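PDB 4GGT: bradavidin 2 from Bradyrhizobium japonicum, which probably binds biotin, as other members of the avidin family do, inside a small antiparallel beta barrel. Local coordinates for residues A[14-19]-A[24-29]; A[36-41]-A[67-72]; A[63-68]-A[85-90]. All coordinates share one frame; numbering follows the deposited sequence.

Interaction 1 (A[14-19]-A[24-29])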
loop_
_atom_site.group_PDB
_atom_site.type_symbol
_atom_site.label_atom_id
_atom_site.label_comp_id
_atom_site.label_asym_id
_atom_site.label_seq_id
_atom_site.Cartn_x
_atom_site.Cartn_y
_atom_site.Cartn_z
ATOM N N SER A 14 -13.112 -2.671 3.238
ATOM C CA SER A 14 -13.031 -3.072 1.854
ATOM C C SER A 14 -11.720 -3.775 1.679
ATOM O O SER A 14 -10.862 -3.723 2.565
ATOM C CB SER A 14 -13.145 -1.862 0.918
ATOM O OG SER A 14 -12.145 -0.901 1.181
ATOM N N TYR A 15 -11.582 -4.457 0.556
ATOM C CA TYR A 15 -10.417 -5.288 0.320
ATOM C C TYR A 15 -10.011 -5.148 -1.151
ATOM O O TYR A 15 -10.852 -5.281 -2.048
ATOM C CB TYR A 15 -10.767 -6.718 0.691
ATOM C CG TYR A 15 -9.715 -7.746 0.400
ATOM C CD1 TYR A 15 -8.544 -7.798 1.140
ATOM C CD2 TYR A 15 -9.908 -8.686 -0.591
ATOM C CE1 TYR A 15 -7.574 -8.764 0.888
ATOM C CE2 TYR A 15 -8.957 -9.652 -0.852
ATOM C CZ TYR A 15 -7.793 -9.684 -0.104
ATOM O OH TYR A 15 -6.857 -10.650 -0.379
ATOM N N TRP A 16 -8.724 -4.862 -1.379
ATOM C CA TRP A 16 -8.206 -4.526 -2.694
ATOM C C TRP A 16 -6.924 -5.303 -2.962
ATOM O O TRP A 16 -6.158 -5.606 -2.033
ATOM C CB TRP A 16 -7.879 -3.032 -2.785
ATOM C CG TRP A 16 -8.990 -2.064 -2.351
ATOM C CD1 TRP A 16 -9.491 -1.896 -1.105
ATOM C CD2 TRP A 16 -9.674 -1.117 -3.193
ATOM N NE1 TRP A 16 -10.466 -0.909 -1.103
ATOM C CE2 TRP A 16 -10.600 -0.424 -2.377
ATOM C CE3 TRP A 16 -9.602 -0.803 -4.561
ATOM C CZ2 TRP A 16 -11.450 0.563 -2.881
ATOM C CZ3 TRP A 16 -10.437 0.190 -5.063
ATOM C CH2 TRP A 16 -11.345 0.863 -4.227
ATOM N N LYS A 17 -6.679 -5.611 -4.228
ATOM C CA LYS A 17 -5.435 -6.274 -4.634
ATOM C C LYS A 17 -4.844 -5.606 -5.851
ATOM O O LYS A 17 -5.585 -5.151 -6.714
ATOM C CB LYS A 17 -5.669 -7.757 -4.942
ATOM C CG LYS A 17 -6.020 -8.567 -3.683
ATOM C CD LYS A 17 -6.379 -10.023 -3.980
ATOM C CE LYS A 17 -5.296 -10.737 -4.733
ATOM N NZ LYS A 17 -5.590 -12.212 -4.818
ATOM N N ASN A 18 -3.509 -5.564 -5.941
ATOM C CA ASN A 18 -2.869 -4.980 -7.125
ATOM C C ASN A 18 -2.493 -6.112 -8.069
ATOM O O ASN A 18 -2.738 -7.266 -7.750
ATOM C CB ASN A 18 -1.675 -4.069 -6.756
ATOM C CG ASN A 18 -0.512 -4.822 -6.122
ATOM O OD1 ASN A 18 -0.495 -6.040 -6.119
ATOM N ND2 ASN A 18 0.462 -4.079 -5.551
ATOM N N GLU A 19 -1.908 -5.775 -9.212
ATOM C CA GLU A 19 -1.661 -6.767 -10.248
ATOM C C GLU A 19 -0.587 -7.779 -9.843
ATOM O O GLU A 19 -0.559 -8.886 -10.391
ATOM C CB GLU A 19 -1.384 -6.097 -11.626
ATOM C CG GLU A 19 -0.394 -4.910 -11.597
ATOM C CD GLU A 19 -1.047 -3.542 -11.285
ATOM O OE1 GLU A 19 -1.614 -2.880 -12.213
ATOM O OE2 GLU A 19 -0.931 -3.111 -10.117
ATOM N N LEU A 24 -4.581 -5.220 0.247
ATOM C CA LEU A 24 -4.834 -4.037 1.038
ATOM C C LEU A 24 -6.208 -4.180 1.667
ATOM O O LEU A 24 -7.209 -4.146 0.965
ATOM C CB LEU A 24 -4.791 -2.782 0.153
ATOM C CG LEU A 24 -5.135 -1.438 0.826
ATOM C CD1 LEU A 24 -4.216 -1.121 2.026
ATOM C CD2 LEU A 24 -5.140 -0.296 -0.192
ATOM N N LEU A 25 -6.230 -4.371 2.991
ATOM C CA LEU A 25 -7.503 -4.467 3.728
ATOM C C LEU A 25 -7.769 -3.143 4.436
ATOM O O LEU A 25 -6.938 -2.659 5.211
ATOM C CB LEU A 25 -7.404 -5.603 4.765
ATOM C CG LEU A 25 -8.572 -6.456 5.226
ATOM C CD1 LEU A 25 -8.289 -6.877 6.695
ATOM C CD2 LEU A 25 -9.977 -5.866 5.000
ATOM N N ILE A 26 -8.910 -2.520 4.149
ATOM C CA ILE A 26 -9.232 -1.244 4.756
ATOM C C ILE A 26 -10.223 -1.485 5.861
ATOM O O ILE A 26 -11.319 -2.018 5.623
ATOM C CB ILE A 26 -9.850 -0.245 3.724
ATOM C CG1 ILE A 26 -8.953 -0.085 2.485
ATOM C CG2 ILE A 26 -10.116 1.090 4.384
ATOM C CD1 ILE A 26 -7.582 0.579 2.770
ATOM N N TRP A 27 -9.822 -1.159 7.086
ATOM C CA TRP A 27 -10.699 -1.328 8.255
ATOM C C TRP A 27 -11.691 -0.175 8.387
ATOM O O TRP A 27 -12.894 -0.374 8.650
ATOM C CB TRP A 27 -9.848 -1.417 9.519
ATOM C CG TRP A 27 -9.097 -2.722 9.586
ATOM C CD1 TRP A 27 -7.834 -2.987 9.107
ATOM C CD2 TRP A 27 -9.577 -3.951 10.146
ATOM N NE1 TRP A 27 -7.512 -4.301 9.335
ATOM C CE2 TRP A 27 -8.560 -4.917 9.973
ATOM C CE3 TRP A 27 -10.774 -4.332 10.787
ATOM C CZ2 TRP A 27 -8.690 -6.236 10.427
ATOM C CZ3 TRP A 27 -10.905 -5.649 11.234
ATOM C CH2 TRP A 27 -9.863 -6.584 11.049
ATOM N N SER A 28 -11.167 1.029 8.229
ATOM C CA SER A 28 -11.905 2.263 8.421
ATOM C C SER A 28 -11.180 3.399 7.725
ATOM O O SER A 28 -9.979 3.298 7.408
ATOM C CB SER A 28 -12.126 2.584 9.914
ATOM O OG SER A 28 -10.911 2.757 10.609
ATOM N N ALA A 29 -11.929 4.467 7.448
ATOM C CA ALA A 29 -11.361 5.661 6.841
ATOM C C ALA A 29 -12.117 6.891 7.314
ATOM O O ALA A 29 -12.353 7.829 6.537
ATOM C CB ALA A 29 -11.407 5.562 5.345
#
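The hydroxyl of S14 rests against an aliphatic side chain of the partner strand, its OG 3.5 Å from both I26 CB and I26 CG1, yet its polar needs are met elsewhere. It accepts the indole N-H of W16, two residues further along its own strand, at 2.8 Å from W16 NE1 to S14 OG; the hydroxyl lies close to the indole plane, and a second hydrogen bond ties it to the carbonyl oxygen of P11. The first torsion of S14 (chi1 58°) puts OG between the backbone N and the carbonyl carbon, where it meets the indole N-H; W16 NE1 also lies 4.0 Å from I26 CG1. The carbonyl oxygen of L24 meets the same indole at its edge, in plane, 3.8 Å from W16 CD1. S14 pairs with I26, and W16 with L24, each through two backbone hydrogen bonds; the bond from I26 N to S14 O is nearly straight (172° at the hydrogen). Between them, the non-hydrogen-bonded pair Y15 and L25 occupies the other surface of the sheet, where L25 CD2 lies 3.4 Å from S14 O and the Y15 ring stacks with W115. This antiparallel ladder is the first beta hairpin of the avidin barrel.

Interaction 2 (A[36-41]-A[67-72])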
loop_
_atom_site.group_PDB
_atom_site.type_symbol
_atom_site.label_atom_id
_atom_site.label_comp_id
_atom_site.label_asym_id
_atom_site.label_seq_id
_atom_site.Cartn_x
_atom_site.Cartn_y
_atom_site.Cartn_z
ATOM N N GLY A 36 -5.561 0.602 7.775
ATOM C CA GLY A 36 -5.546 -0.549 6.873
ATOM C C GLY A 36 -4.475 -1.571 7.221
ATOM O O GLY A 36 -3.664 -1.354 8.122
ATOM N N THR A 37 -4.485 -2.679 6.503
ATOM C CA THR A 37 -3.472 -3.736 6.668
ATOM C C THR A 37 -3.002 -4.124 5.279
ATOM O O THR A 37 -3.817 -4.349 4.408
ATOM C CB THR A 37 -4.093 -4.969 7.391
ATOM O OG1 THR A 37 -4.507 -4.573 8.703
ATOM C CG2 THR A 37 -3.099 -6.104 7.485
ATOM N N PHE A 38 -1.699 -4.250 5.073
ATOM C CA PHE A 38 -1.204 -4.485 3.743
ATOM C C PHE A 38 -0.322 -5.711 3.828
ATOM O O PHE A 38 0.492 -5.825 4.764
ATOM C CB PHE A 38 -0.339 -3.310 3.311
ATOM C CG PHE A 38 0.188 -3.421 1.913
ATOM C CD1 PHE A 38 -0.523 -2.864 0.832
ATOM C CD2 PHE A 38 1.371 -4.105 1.665
ATOM C CE1 PHE A 38 -0.010 -2.974 -0.466
ATOM C CE2 PHE A 38 1.884 -4.222 0.389
ATOM C CZ PHE A 38 1.191 -3.659 -0.694
ATOM N N THR A 39 -0.469 -6.606 2.882
ATOM C CA THR A 39 0.506 -7.697 2.809
ATOM C C THR A 39 1.021 -7.963 1.409
ATOM O O THR A 39 0.271 -8.013 0.461
ATOM C CB THR A 39 0.190 -8.931 3.759
ATOM O OG1 THR A 39 0.650 -10.216 3.234
ATOM C CG2 THR A 39 -1.198 -8.935 4.340
ATOM N N ASN A 40 2.343 -7.984 1.298
ATOM C CA ASN A 40 3.042 -8.202 0.049
ATOM C C ASN A 40 3.124 -9.707 -0.135
ATOM O O ASN A 40 3.178 -10.442 0.852
ATOM C CB ASN A 40 4.456 -7.585 0.165
ATOM C CG ASN A 40 5.337 -7.885 -1.026
ATOM O OD1 ASN A 40 5.506 -7.053 -1.926
ATOM N ND2 ASN A 40 5.907 -9.083 -1.044
ATOM N N HIS A 41 3.089 -10.162 -1.383
ATOM C CA HIS A 41 3.162 -11.592 -1.650
ATOM C C HIS A 41 4.213 -11.941 -2.687
ATOM O O HIS A 41 4.061 -12.919 -3.441
ATOM C CB HIS A 41 1.786 -12.149 -2.016
ATOM C CG HIS A 41 0.895 -12.348 -0.836
ATOM N ND1 HIS A 41 -0.153 -11.503 -0.538
ATOM C CD2 HIS A 41 0.919 -13.280 0.143
ATOM C CE1 HIS A 41 -0.749 -11.921 0.567
ATOM N NE2 HIS A 41 -0.113 -12.998 1.000
ATOM N N VAL A 67 3.239 2.007 3.976
ATOM C CA VAL A 67 3.427 0.770 4.686
ATOM C C VAL A 67 4.925 0.603 5.000
ATOM O O VAL A 67 5.760 0.777 4.123
ATOM C CB VAL A 67 2.963 -0.432 3.851
ATOM C CG1 VAL A 67 3.269 -1.749 4.575
ATOM C CG2 VAL A 67 1.437 -0.296 3.558
ATOM N N THR A 68 5.246 0.266 6.244
ATOM C CA THR A 68 6.656 0.027 6.629
ATOM C C THR A 68 6.858 -1.471 6.859
ATOM O O THR A 68 6.171 -2.099 7.687
ATOM C CB THR A 68 7.025 0.889 7.860
ATOM O OG1 THR A 68 6.956 2.248 7.458
ATOM C CG2 THR A 68 8.467 0.570 8.326
ATOM N N PHE A 69 7.721 -2.070 6.041
ATOM C CA PHE A 69 7.985 -3.508 6.139
ATOM C C PHE A 69 9.141 -3.623 7.134
ATOM O O PHE A 69 10.321 -3.518 6.763
ATOM C CB PHE A 69 8.351 -4.111 4.778
ATOM C CG PHE A 69 7.297 -3.877 3.719
ATOM C CD1 PHE A 69 7.388 -2.773 2.882
ATOM C CD2 PHE A 69 6.196 -4.724 3.634
ATOM C CE1 PHE A 69 6.387 -2.535 1.907
ATOM C CE2 PHE A 69 5.182 -4.509 2.681
ATOM C CZ PHE A 69 5.283 -3.430 1.826
ATOM N N ALA A 70 8.783 -3.757 8.402
ATOM C CA ALA A 70 9.715 -3.412 9.487
ATOM C C ALA A 70 10.963 -4.269 9.480
ATOM O O ALA A 70 12.084 -3.738 9.662
ATOM C CB ALA A 70 9.018 -3.479 10.830
ATOM N N GLN A 71 10.790 -5.565 9.241
ATOM C CA GLN A 71 11.923 -6.502 9.336
ATOM C C GLN A 71 12.890 -6.372 8.151
ATOM O O GLN A 71 14.007 -6.891 8.189
ATOM C CB GLN A 71 11.416 -7.947 9.507
ATOM C CG GLN A 71 10.792 -8.247 10.889
ATOM C CD GLN A 71 9.526 -7.452 11.185
ATOM O OE1 GLN A 71 9.403 -6.828 12.252
ATOM N NE2 GLN A 71 8.589 -7.445 10.241
ATOM N N CYS A 72 12.464 -5.643 7.119
ATOM C CA CYS A 72 13.201 -5.448 5.875
ATOM C C CYS A 72 13.774 -4.035 5.689
ATOM O O CYS A 72 14.322 -3.729 4.631
ATOM C CB CYS A 72 12.282 -5.798 4.692
ATOM S SG CYS A 72 11.772 -7.562 4.772
#
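The bond from C72 N to F69 O, at 3.0 Å the shortest polar bond within these two segments, closes the short 3-10 turn after F69, whose ring reaches across to F38 and N40. F69 is itself the centre of an inverse gamma turn, placed where strand 62-69 gives way to a short 3-10 segment; C72 also forms a disulfide with C47. No hydrogen bond crosses the contact, which is made of apolar groups. F38 CE2 comes in at the edge of the F69 ring, in its plane, 3.8 Å from F69 CZ, while V67 CG1 sits over a face of the same ring, offset toward the rim. The F38 and F69 side chains cross at a slant. Strands 33-39 and 62-69 are not neighbours in the avidin barrel, since strand 51-59 runs between them; the contact therefore packs its interior. F38 has its CG anti to the backbone N, and this torsion (chi1 -178°) carries the ring toward F69; F38 CB lies 3.5 Å from V67 CG2, the two side chains crossing at about a right angle. The ring of F38 also meets W78, and F69 makes an edge-to-face contact with F45. N40, a biotin-binding residue that is unliganded here, contributes its CB, 4.0 Å from F69 CE2, and the side chain of F69 comes within about 4 Å of that of S74, another residue of the biotin site.

Interaction 3 (A[63-68]-A[85-90])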
loop_
_atom_site.group_PDB
_atom_site.type_symbol
_atom_site.label_atom_id
_atom_site.label_comp_id
_atom_site.label_asym_id
_atom_site.label_seq_id
_atom_site.Cartn_x
_atom_site.Cartn_y
_atom_site.Cartn_z
ATOM N N LEU A 63 -5.967 10.017 -2.347
ATOM C CA LEU A 63 -5.499 9.355 -1.135
ATOM C C LEU A 63 -4.014 9.051 -1.192
ATOM O O LEU A 63 -3.419 9.010 -2.268
ATOM C CB LEU A 63 -6.295 8.053 -0.899
ATOM C CG LEU A 63 -5.855 6.711 -1.527
ATOM C CD1 LEU A 63 -6.633 5.543 -0.860
ATOM C CD2 LEU A 63 -6.035 6.666 -3.026
ATOM N N TYR A 64 -3.413 8.846 -0.019
ATOM C CA TYR A 64 -2.072 8.272 0.023
ATOM C C TYR A 64 -2.013 7.334 1.203
ATOM O O TYR A 64 -2.751 7.516 2.178
ATOM C CB TYR A 64 -0.961 9.326 0.121
ATOM C CG TYR A 64 -0.732 9.955 1.486
ATOM C CD1 TYR A 64 -1.351 11.158 1.846
ATOM C CD2 TYR A 64 0.131 9.347 2.421
ATOM C CE1 TYR A 64 -1.098 11.746 3.129
ATOM C CE2 TYR A 64 0.380 9.905 3.671
ATOM C CZ TYR A 64 -0.245 11.097 4.022
ATOM O OH TYR A 64 0.023 11.638 5.272
ATOM N N PHE A 65 -1.175 6.309 1.090
ATOM C CA PHE A 65 -0.920 5.475 2.286
ATOM C C PHE A 65 0.510 4.982 2.277
ATOM O O PHE A 65 1.164 4.959 1.220
ATOM C CB PHE A 65 -1.934 4.353 2.437
ATOM C CG PHE A 65 -2.013 3.440 1.235
ATOM C CD1 PHE A 65 -2.832 3.777 0.154
ATOM C CD2 PHE A 65 -1.233 2.318 1.151
ATOM C CE1 PHE A 65 -2.889 2.978 -0.943
ATOM C CE2 PHE A 65 -1.319 1.495 0.036
ATOM C CZ PHE A 65 -2.110 1.843 -1.003
ATOM N N VAL A 66 1.004 4.669 3.468
ATOM C CA VAL A 66 2.391 4.271 3.669
ATOM C C VAL A 66 2.402 2.949 4.439
ATOM O O VAL A 66 1.626 2.747 5.379
ATOM C CB VAL A 66 3.215 5.367 4.440
ATOM C CG1 VAL A 66 2.600 5.724 5.783
ATOM C CG2 VAL A 66 4.651 4.917 4.625
ATOM N N VAL A 67 3.239 2.007 3.976
ATOM C CA VAL A 67 3.427 0.770 4.686
ATOM C C VAL A 67 4.925 0.603 5.000
ATOM O O VAL A 67 5.760 0.777 4.123
ATOM C CB VAL A 67 2.963 -0.432 3.851
ATOM C CG1 VAL A 67 3.269 -1.749 4.575
ATOM C CG2 VAL A 67 1.437 -0.296 3.558
ATOM N N THR A 68 5.246 0.266 6.244
ATOM C CA THR A 68 6.656 0.027 6.629
ATOM C C THR A 68 6.858 -1.471 6.859
ATOM O O THR A 68 6.171 -2.099 7.687
ATOM C CB THR A 68 7.025 0.889 7.860
ATOM O OG1 THR A 68 6.956 2.248 7.458
ATOM C CG2 THR A 68 8.467 0.570 8.326
ATOM N N SER A 85 -14.338 1.044 -8.619
ATOM C CA SER A 85 -13.775 -0.215 -8.116
ATOM C C SER A 85 -12.245 -0.301 -8.375
ATOM O O SER A 85 -11.613 -1.333 -8.183
ATOM C CB SER A 85 -14.525 -1.403 -8.734
ATOM O OG SER A 85 -14.178 -2.610 -8.077
ATOM N N GLN A 86 -11.666 0.802 -8.837
ATOM C CA GLN A 86 -10.236 0.814 -9.168
ATOM C C GLN A 86 -9.512 1.965 -8.488
ATOM O O GLN A 86 -10.075 3.058 -8.299
ATOM C CB GLN A 86 -10.041 0.864 -10.686
ATOM C CG GLN A 86 -10.516 -0.459 -11.353
ATOM C CD GLN A 86 -9.573 -1.057 -12.409
ATOM O OE1 GLN A 86 -9.180 -0.384 -13.368
ATOM N NE2 GLN A 86 -9.252 -2.361 -12.258
ATOM N N MET A 87 -8.250 1.723 -8.143
ATOM C CA MET A 87 -7.499 2.668 -7.361
ATOM C C MET A 87 -6.123 2.805 -8.008
ATOM O O MET A 87 -5.152 2.141 -7.599
ATOM C CB MET A 87 -7.374 2.200 -5.897
ATOM C CG MET A 87 -6.561 3.146 -5.035
ATOM S SD MET A 87 -6.111 2.436 -3.446
ATOM C CE MET A 87 -7.652 2.179 -2.633
ATOM N N PRO A 88 -6.022 3.673 -9.021
ATOM C CA PRO A 88 -4.710 3.845 -9.615
ATOM C C PRO A 88 -3.786 4.620 -8.691
ATOM O O PRO A 88 -4.210 5.552 -8.039
ATOM C CB PRO A 88 -5.003 4.640 -10.902
ATOM C CG PRO A 88 -6.272 5.443 -10.564
ATOM C CD PRO A 88 -7.058 4.536 -9.631
ATOM N N THR A 89 -2.510 4.253 -8.660
ATOM C CA THR A 89 -1.571 4.890 -7.733
ATOM C C THR A 89 -0.179 4.920 -8.345
ATOM O O THR A 89 0.132 4.140 -9.270
ATOM C CB THR A 89 -1.410 4.091 -6.402
ATOM O OG1 THR A 89 -0.870 2.790 -6.699
ATOM C CG2 THR A 89 -2.710 3.982 -5.613
ATOM N N SER A 90 0.651 5.839 -7.851
ATOM C CA SER A 90 2.096 5.758 -8.105
ATOM C C SER A 90 2.756 5.458 -6.758
ATOM O O SER A 90 2.208 5.797 -5.724
ATOM C CB SER A 90 2.665 7.054 -8.667
ATOM O OG SER A 90 2.408 8.178 -7.813
#
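A Met-aromatic contact in the core of the eight-stranded avidin barrel joins M87, near the start of strand 86-95, to F65 and L63 on strand 62-69. Strand 74-80 lies between these two in the sheet, so no backbone pairing links the segments, and the meeting is one of buried side chains alone. M87 leaves its strand extended, with CG anti to the backbone N (chi1 179°), and then bends at its last torsion (chi3 -64°), which swings the methyl group CE against L63. The thioether thus presents two atoms to one leucine branch: L63 CD1 is 3.9 Å from M87 CE and 4.1 Å from M87 SD. The other branch, L63 CD2, lies 4.1 Å from M87 CG, so that the leucine fork spans much of the length of the methionine, the two side chains crossing at roughly a right angle. F65 approaches differently. Its first bond does not aim at strand 86-95, but the ring extends far enough to bring F65 CE1 to 4.1 Å from M87 SD. The sulfur is 5.4 Å from the centre of the F65 ring and approaches it obliquely. With an alanine in place of M87, L63 CD1 and F65 CE1 would probably both face a gap where the sulfur and its methyl had been, and the F65 ring would lose its sulfur partner. W78 of the intervening strand meets the F65 ring with the two planes nearly parallel; V58 of strand 51-59 and the loop residue I82 touch L63, and F111 and the loop residue L10 touch M87. The ring of F65 also extends to the first hairpin, where F65 CZ packs against L24 CD2.

In the fold
All three contacts are buried in the same antiparallel barrel, but only interaction 1 joins strands adjacent in the sheet and is held by backbone hydrogen bonds. Interactions 2 and 3 each reach over an intervening strand and rely on apolar side chains, mainly two phenylalanine rings and a valine in one, a thioether set between a leucine and a phenylalanine in the other. They share strand 62-69, overlapping at V67 and T68. Interactions 1 and 2 each include a biotin-binding residue, N18 and N40, though only N40 takes part in its contact; interaction 3 is closest to the centre of the chain. Interaction 1 touches both, L25 O probably hydrogen-bonding T37 N and W16 CZ3 packing on M87 CB.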